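Local coordinates for protein farnesyltransferase, putative (Trypanosoma cruzi, PDB 3WCA) that probably condenses two molecules of farnesyl diphosphate into squalene, the step that leads isoprenoids into sterol synthesis, with magnesium as cofactor, at residues N192-K202 with D256-Y267. The protein carries 1 engineered substitution. Numbering follows the deposited sequence.
With FPS (S-[(2E,6E)-3,7,11-trimethyldodeca-2,6,10-trienyl] trihydrogen thiodiphosphate), chain E.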
# COMPACT_ATOMS: atom_id res chain seq x y z
N ASN A 192 5.40 -0.68 13.68
CA ASN A 192 5.38 -1.83 12.80
C ASN A 192 4.16 -1.85 11.89
O ASN A 192 4.23 -2.39 10.80
CB ASN A 192 5.47 -3.13 13.60
CG ASN A 192 6.84 -3.32 14.21
OD1 ASN A 192 7.80 -2.70 13.76
ND2 ASN A 192 6.95 -4.19 15.20
N ALA A 193 3.07 -1.24 12.32
CA ALA A 193 1.88 -1.20 11.47
C ALA A 193 2.19 -0.28 10.29
O ALA A 193 1.77 -0.53 9.17
CB ALA A 193 0.69 -0.67 12.25
N ASN A 194 2.94 0.78 10.58
CA ASN A 194 3.33 1.75 9.56
C ASN A 194 4.31 1.08 8.59
O ASN A 194 4.26 1.33 7.39
CB ASN A 194 3.99 2.96 10.21
CG ASN A 194 4.32 4.04 9.21
OD1 ASN A 194 3.42 4.72 8.70
ND2 ASN A 194 5.60 4.21 8.91
N HIS A 195 5.22 0.27 9.13
CA HIS A 195 6.17 -0.44 8.30
C HIS A 195 5.39 -1.34 7.32
O HIS A 195 5.72 -1.41 6.14
CB HIS A 195 7.07 -1.32 9.16
CG HIS A 195 8.22 -0.59 9.79
ND1 HIS A 195 9.26 -0.07 9.05
CD2 HIS A 195 8.49 -0.29 11.08
CE1 HIS A 195 10.13 0.50 9.86
NE2 HIS A 195 9.69 0.38 11.10
N MET A 196 4.36 -2.02 7.82
CA MET A 196 3.53 -2.90 7.00
C MET A 196 2.98 -2.13 5.80
O MET A 196 3.04 -2.60 4.68
CB MET A 196 2.38 -3.48 7.83
CG MET A 196 2.81 -4.56 8.85
SD MET A 196 2.82 -6.25 8.14
CE MET A 196 1.05 -6.42 7.79
N GLY A 197 2.45 -0.93 6.06
CA GLY A 197 1.91 -0.13 4.99
C GLY A 197 2.99 0.33 4.02
O GLY A 197 2.79 0.34 2.80
N LEU A 198 4.16 0.70 4.55
CA LEU A 198 5.24 1.18 3.70
C LEU A 198 5.79 0.11 2.79
O LEU A 198 6.10 0.39 1.63
CB LEU A 198 6.38 1.78 4.53
CG LEU A 198 6.32 3.31 4.65
CD1 LEU A 198 5.01 3.72 5.27
CD2 LEU A 198 7.50 3.82 5.49
N PHE A 199 5.90 -1.12 3.28
CA PHE A 199 6.41 -2.19 2.45
C PHE A 199 5.53 -2.39 1.23
O PHE A 199 6.03 -2.59 0.13
CB PHE A 199 6.51 -3.51 3.22
CG PHE A 199 7.21 -4.61 2.45
CD1 PHE A 199 8.52 -4.43 1.99
CD2 PHE A 199 6.56 -5.81 2.16
CE1 PHE A 199 9.18 -5.42 1.27
CE2 PHE A 199 7.21 -6.82 1.43
CZ PHE A 199 8.51 -6.63 0.99
N LEU A 200 4.22 -2.34 1.43
CA LEU A 200 3.30 -2.52 0.31
C LEU A 200 3.35 -1.34 -0.65
O LEU A 200 3.46 -1.53 -1.86
CB LEU A 200 1.85 -2.69 0.79
CG LEU A 200 1.47 -3.83 1.75
CD1 LEU A 200 -0.07 -3.93 1.84
CD2 LEU A 200 2.06 -5.15 1.25
N GLN A 201 3.27 -0.13 -0.11
CA GLN A 201 3.26 1.05 -0.96
C GLN A 201 4.55 1.15 -1.76
O GLN A 201 4.51 1.40 -2.95
CB GLN A 201 3.04 2.31 -0.11
CG GLN A 201 2.81 3.59 -0.93
CD GLN A 201 1.58 3.52 -1.84
OE1 GLN A 201 0.52 3.06 -1.43
NE2 GLN A 201 1.72 3.98 -3.07
N LYS A 202 5.69 0.93 -1.11
CA LYS A 202 6.97 1.05 -1.80
C LYS A 202 7.16 0.01 -2.90
O LYS A 202 7.69 0.32 -3.96
CB LYS A 202 8.12 0.98 -0.79
CG LYS A 202 8.20 2.23 0.10
CD LYS A 202 9.50 2.28 0.89
CE LYS A 202 9.56 3.51 1.79
NZ LYS A 202 10.83 3.57 2.59
N ASP A 256 15.96 -0.01 -0.28
CA ASP A 256 15.24 0.86 0.63
C ASP A 256 13.97 0.18 1.16
O ASP A 256 13.63 0.31 2.34
CB ASP A 256 14.88 2.15 -0.07
CG ASP A 256 14.04 3.06 0.80
OD1 ASP A 256 14.61 3.63 1.75
OD2 ASP A 256 12.82 3.19 0.54
N ALA A 257 13.28 -0.57 0.31
CA ALA A 257 12.05 -1.25 0.75
C ALA A 257 12.33 -2.41 1.69
O ALA A 257 11.54 -2.70 2.58
CB ALA A 257 11.26 -1.74 -0.46
N LEU A 258 13.46 -3.08 1.50
CA LEU A 258 13.82 -4.22 2.33
C LEU A 258 13.97 -3.87 3.80
O LEU A 258 13.89 -4.75 4.65
CB LEU A 258 15.10 -4.86 1.81
CG LEU A 258 14.90 -5.71 0.56
CD1 LEU A 258 16.25 -6.22 0.04
CD2 LEU A 258 13.98 -6.87 0.92
N VAL A 259 14.21 -2.60 4.08
CA VAL A 259 14.36 -2.11 5.45
C VAL A 259 13.13 -2.49 6.29
O VAL A 259 13.24 -2.78 7.48
CB VAL A 259 14.50 -0.55 5.49
CG1 VAL A 259 14.46 -0.05 6.93
CG2 VAL A 259 15.82 -0.11 4.85
N HIS A 260 11.97 -2.50 5.65
CA HIS A 260 10.72 -2.79 6.34
C HIS A 260 10.37 -4.23 6.66
O HIS A 260 9.53 -4.48 7.52
CB HIS A 260 9.58 -2.18 5.55
CG HIS A 260 9.79 -0.74 5.23
ND1 HIS A 260 9.76 0.25 6.20
CD2 HIS A 260 10.07 -0.11 4.06
CE1 HIS A 260 10.01 1.41 5.63
NE2 HIS A 260 10.21 1.22 4.34
N VAL A 261 11.02 -5.17 5.98
CA VAL A 261 10.70 -6.59 6.14
C VAL A 261 10.83 -7.18 7.54
O VAL A 261 9.95 -7.91 7.99
CB VAL A 261 11.49 -7.42 5.10
CG1 VAL A 261 11.21 -8.92 5.27
CG2 VAL A 261 11.08 -6.98 3.71
N PRO A 262 11.92 -6.86 8.26
CA PRO A 262 12.01 -7.44 9.61
C PRO A 262 10.82 -7.05 10.47
O PRO A 262 10.37 -7.83 11.31
CB PRO A 262 13.32 -6.86 10.14
CG PRO A 262 14.14 -6.70 8.88
CD PRO A 262 13.14 -6.11 7.92
N HIS A 263 10.31 -5.83 10.25
CA HIS A 263 9.19 -5.27 10.99
C HIS A 263 7.85 -5.86 10.55
O HIS A 263 6.91 -5.95 11.33
CB HIS A 263 9.18 -3.75 10.81
CG HIS A 263 10.48 -3.10 11.20
ND1 HIS A 263 10.84 -2.89 12.51
CD2 HIS A 263 11.52 -2.69 10.44
CE1 HIS A 263 12.05 -2.37 12.55
NE2 HIS A 263 12.49 -2.24 11.31
N VAL A 264 7.78 -6.25 9.28
CA VAL A 264 6.58 -6.88 8.77
C VAL A 264 6.51 -8.26 9.43
O VAL A 264 5.44 -8.72 9.82
CB VAL A 264 6.66 -7.03 7.23
CG1 VAL A 264 5.61 -8.01 6.75
CG2 VAL A 264 6.48 -5.67 6.56
N VAL A 265 7.67 -8.91 9.58
CA VAL A 265 7.71 -10.22 10.21
C VAL A 265 7.22 -10.12 11.66
O VAL A 265 6.42 -10.94 12.11
CB VAL A 265 9.14 -10.82 10.15
CG1 VAL A 265 9.28 -12.02 11.10
CG2 VAL A 265 9.43 -11.28 8.72
N GLU A 266 7.67 -9.10 12.39
CA GLU A 266 7.25 -8.92 13.77
C GLU A 266 5.76 -8.67 13.89
O GLU A 266 5.08 -9.27 14.73
CB GLU A 266 8.01 -7.75 14.41
CG GLU A 266 9.49 -8.01 14.58
CD GLU A 266 9.77 -9.33 15.29
OE1 GLU A 266 9.15 -9.59 16.35
OE2 GLU A 266 10.61 -10.10 14.79
N TYR A 267 5.23 -7.76 13.07
CA TYR A 267 3.81 -7.48 13.11
C TYR A 267 2.99 -8.73 12.79
O TYR A 267 2.04 -9.06 13.50
CB TYR A 267 3.46 -6.36 12.12
CG TYR A 267 2.01 -5.92 12.18
CD1 TYR A 267 1.03 -6.59 11.45
CD2 TYR A 267 1.62 -4.85 12.99
CE1 TYR A 267 -0.32 -6.22 11.53
CE2 TYR A 267 0.28 -4.47 13.08
CZ TYR A 267 -0.69 -5.16 12.35
OH TYR A 267 -2.01 -4.76 12.42
C1 FPS E . -3.11 0.41 -3.58
S1 FPS E . -4.91 0.03 -3.91
C2 FPS E . -2.90 0.63 -2.05
C3 FPS E . -1.82 0.29 -1.23
C4 FPS E . -0.57 -0.42 -1.70
C5 FPS E . -1.94 0.63 0.24
C6 FPS E . -2.90 -0.24 1.11
C7 FPS E . -2.21 -0.44 2.44
C8 FPS E . -2.48 -1.38 3.36
C10 FPS E . -1.62 -1.35 4.64
C9 FPS E . -3.58 -2.44 3.20
C11 FPS E . -1.46 -2.71 5.27
C12 FPS E . -1.07 -2.55 6.71
C13 FPS E . -1.42 -3.38 7.72
C14 FPS E . -2.29 -4.63 7.54
C15 FPS E . -0.91 -3.04 9.12
PA FPS E . -5.17 -2.01 -4.17
O1A FPS E . -4.55 -2.78 -2.97
O2A FPS E . -6.65 -2.26 -4.24
O3A FPS E . -4.73 -2.61 -5.67
PB FPS E . -3.36 -2.49 -6.67
O1B FPS E . -2.97 -3.88 -7.25
O2B FPS E . -3.70 -1.57 -7.89
O3B FPS E . -2.11 -2.01 -5.82
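Helix 192-202 passes helix 261-267 at 124° between their N-to-C directions, with the segment axes 8.3 Å apart at closest approach, and CA atoms pair Asn-192 with His-263, Met-196 with Val-264, and His-195 with His-260 of the type I turn 258-261. The rings of His-195 and His-263 stack face to face, centroids 3.8 Å apart and planes only 7° from parallel, and CB of His-263 also lies over the His-195 face. At its edge, the same His-195 ring uses ND1 to bond ND1 of His-260 over 2.9 Å, a nearly straight bond in which either nitrogen could be the donor. With CG beside the backbone N (chi1 -52°), the His-260 ring lies between His-195 and Lys-202 and meets each with one nitrogen. Its NE2 accepts from NZ of Lys-202 at 3.0 Å, the ammonium lying in the ring plane, while CB of Leu-198 covers one face. OD2 of Asp-256 forms a salt bridge with Lys-202 NZ at 2.9 Å, met on the syn side but tilted out of the carboxylate plane; Asp-158 of helix 154-179 gives the lysine a second. Two carboxylates so close would be expected to keep the lysine charged and donating to His-260. In this all-helical squalene synthase fold, helix 192-202 turns its opposite flank to the farnesyl thiodiphosphate, with Gly-197, Leu-200 and Gln-201 along the isoprenoid chain. Tyr-267 and Met-196 join the contact to that pocket: the thioether chain, bent at chi2 and chi3, sets SD obliquely 4.7 Å from the Tyr-267 ring centroid, a Met-aromatic contact, while CE packs on CD1, and both side chains reach the C15 methyl of the ligand. The tyrosine hydroxyl bonds Thr-173. Val-264 packs its CG1 against SD of Met-196, and beyond it Phe-199 brings CE1 to 3.5 Å from CG2 of Val-261, beside helix 274-294.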